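Local coordinates for ESX secretion system protein EccC (Thermomonospora curvata, PDB 4NH0) that forms part of the ESX type VII secretion system exporting proteins such as EsxA and EsxB, has weak ATPase activity and might be the translocase subunit, at residues Glu688-Cys693 with Gly766-Val771. Numbering follows the deposited sequence.
Sequences EVQFYC and GDVFLV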
loop_
_atom_site.group_PDB
_atom_site.type_symbol
_atom_site.label_atom_id
_atom_site.label_comp_id
_atom_site.label_asym_id
_atom_site.label_seq_id
_atom_site.Cartn_x
_atom_site.Cartn_y
_atom_site.Cartn_z
ATOM N N GLU A 688 -8.996 -8.467 17.497
ATOM C CA GLU A 688 -9.906 -7.800 16.575
ATOM C C GLU A 688 -9.433 -7.933 15.133
ATOM O O GLU A 688 -10.244 -7.997 14.212
ATOM C CB GLU A 688 -10.057 -6.325 16.949
ATOM C CG GLU A 688 -10.814 -6.092 18.246
ATOM C CD GLU A 688 -10.845 -4.632 18.653
ATOM O OE1 GLU A 688 -11.880 -4.185 19.186
ATOM O OE2 GLU A 688 -9.830 -3.934 18.450
ATOM N N VAL A 689 -8.118 -7.970 14.943
ATOM C CA VAL A 689 -7.542 -8.143 13.613
ATOM C C VAL A 689 -6.403 -9.158 13.626
ATOM O O VAL A 689 -5.696 -9.299 14.621
ATOM C CB VAL A 689 -7.015 -6.811 13.038
ATOM C CG1 VAL A 689 -8.162 -5.852 12.766
ATOM C CG2 VAL A 689 -6.003 -6.186 13.980
ATOM N N GLN A 690 -6.239 -9.871 12.516
ATOM C CA GLN A 690 -5.128 -10.801 12.354
ATOM C C GLN A 690 -4.534 -10.669 10.957
ATOM O O GLN A 690 -5.253 -10.417 9.993
ATOM C CB GLN A 690 -5.575 -12.242 12.604
ATOM C CG GLN A 690 -5.955 -12.544 14.043
ATOM C CD GLN A 690 -7.399 -12.213 14.345
ATOM O OE1 GLN A 690 -8.279 -12.410 13.511
ATOM N NE2 GLN A 690 -7.651 -11.704 15.544
ATOM N N PHE A 691 -3.220 -10.840 10.851
ATOM C CA PHE A 691 -2.533 -10.680 9.574
ATOM C C PHE A 691 -1.723 -11.917 9.206
ATOM O O PHE A 691 -0.980 -12.452 10.024
ATOM C CB PHE A 691 -1.620 -9.455 9.608
ATOM C CG PHE A 691 -2.339 -8.173 9.907
ATOM C CD1 PHE A 691 -2.511 -7.748 11.213
ATOM C CD2 PHE A 691 -2.842 -7.391 8.883
ATOM C CE1 PHE A 691 -3.172 -6.568 11.490
ATOM C CE2 PHE A 691 -3.504 -6.212 9.154
ATOM C CZ PHE A 691 -3.670 -5.801 10.459
ATOM N N TYR A 692 -1.877 -12.362 7.965
ATOM C CA TYR A 692 -1.127 -13.502 7.456
ATOM C C TYR A 692 -0.517 -13.139 6.110
ATOM O O TYR A 692 -1.231 -12.907 5.134
ATOM C CB TYR A 692 -2.029 -14.731 7.350
ATOM C CG TYR A 692 -2.624 -15.129 8.681
ATOM C CD1 TYR A 692 -3.829 -14.595 9.113
ATOM C CD2 TYR A 692 -1.967 -16.021 9.514
ATOM C CE1 TYR A 692 -4.368 -14.948 10.334
ATOM C CE2 TYR A 692 -2.499 -16.381 10.735
ATOM C CZ TYR A 692 -3.699 -15.841 11.140
ATOM O OH TYR A 692 -4.230 -16.196 12.355
ATOM N N CYS A 693 0.809 -13.087 6.066
ATOM C CA CYS A 693 1.506 -12.453 4.956
ATOM C C CYS A 693 2.252 -13.420 4.046
ATOM O O CYS A 693 2.792 -14.431 4.490
ATOM C CB CYS A 693 2.488 -11.414 5.495
ATOM S SG CYS A 693 1.771 -10.287 6.707
ATOM N N GLY A 766 -10.935 -12.646 14.385
ATOM C CA GLY A 766 -11.677 -11.415 14.190
ATOM C C GLY A 766 -11.747 -11.110 12.708
ATOM O O GLY A 766 -12.256 -11.913 11.928
ATOM N N ASP A 767 -11.234 -9.948 12.315
ATOM C CA ASP A 767 -11.084 -9.623 10.903
ATOM C C ASP A 767 -9.718 -10.081 10.417
ATOM O O ASP A 767 -8.692 -9.565 10.853
ATOM C CB ASP A 767 -11.259 -8.125 10.661
ATOM C CG ASP A 767 -12.709 -7.698 10.680
ATOM O OD1 ASP A 767 -13.227 -7.397 11.773
ATOM O OD2 ASP A 767 -13.331 -7.659 9.600
ATOM N N VAL A 768 -9.710 -11.055 9.515
ATOM C CA VAL A 768 -8.463 -11.635 9.035
ATOM C C VAL A 768 -8.002 -10.971 7.745
ATOM O O VAL A 768 -8.791 -10.771 6.823
ATOM C CB VAL A 768 -8.608 -13.146 8.812
ATOM C CG1 VAL A 768 -7.272 -13.759 8.445
ATOM C CG2 VAL A 768 -9.158 -13.799 10.060
ATOM N N PHE A 769 -6.720 -10.627 7.690
ATOM C CA PHE A 769 -6.145 -9.979 6.519
ATOM C C PHE A 769 -5.066 -10.847 5.883
ATOM O O PHE A 769 -4.056 -11.157 6.513
ATOM C CB PHE A 769 -5.567 -8.615 6.892
ATOM C CG PHE A 769 -6.597 -7.620 7.340
ATOM C CD1 PHE A 769 -7.013 -7.579 8.659
ATOM C CD2 PHE A 769 -7.144 -6.722 6.444
ATOM C CE1 PHE A 769 -7.962 -6.665 9.070
ATOM C CE2 PHE A 769 -8.093 -5.806 6.852
ATOM C CZ PHE A 769 -8.501 -5.777 8.166
ATOM N N LEU A 770 -5.290 -11.240 4.635
ATOM C CA LEU A 770 -4.305 -12.007 3.882
ATOM C C LEU A 770 -3.484 -11.079 2.997
ATOM O O LEU A 770 -4.000 -10.502 2.041
ATOM C CB LEU A 770 -4.988 -13.082 3.037
ATOM C CG LEU A 770 -4.076 -13.920 2.142
ATOM C CD1 LEU A 770 -3.098 -14.723 2.977
ATOM C CD2 LEU A 770 -4.898 -14.835 1.252
ATOM N N VAL A 771 -2.203 -10.935 3.320
ATOM C CA VAL A 771 -1.341 -9.996 2.615
ATOM C C VAL A 771 -0.401 -10.692 1.637
ATOM O O VAL A 771 0.316 -11.622 2.003
ATOM C CB VAL A 771 -0.501 -9.167 3.601
ATOM C CG1 VAL A 771 0.282 -8.099 2.860
ATOM C CG2 VAL A 771 -1.393 -8.535 4.654
#
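Residues 689-693 and 767-771 pair as neighbouring parallel strands in the central sheet of the second FtsK ATPase domain, a P-loop NTPase fold, with Val689 opposite Asp767 and Cys693 opposite Val771. Five backbone hydrogen bonds join them, beginning at Asp767 N to Glu688 O (2.9 Å) and ending at Val771 N to Tyr692 O (2.9 Å). A sixth bond comes from a side chain: bent at chi2 (86°), Gln690 turns its amide back toward the start of the other strand, where OE1 accepts a hydrogen bond from Gly766 N at 2.8 Å, nearly straight at the hydrogen (168°). Its NE2 is held by Pro686 O, so both ends of the amide are bonded and its rotation is fixed.

On the face bearing Val689, Phe691, Phe769 and Val771, the two phenylalanine side chains run side by side in the same direction. Their rings are near parallel (19°) but slid apart, with centroids 5.2 Å from each other and little overlap. Val689 CG1 meets the edge of the Phe769 ring at CE1 (3.8 Å). On this same face Asp767 OD2 forms a salt bridge with Arg752 and a hydrogen bond with His802. On the reverse face Val768 CG1 reaches the edge of the Tyr692 ring, 3.6 Å from CD1, while the phenol OH bonds to Pro898 O.

Helix 669-683, which follows the Walker A loop, packs on Phe691, Phe769 and Val771; helix 719-742 packs on Tyr692, Val768 and Leu770. Strand 710-714 flanks 689-694, and strand 801-807 lies beyond 767-772.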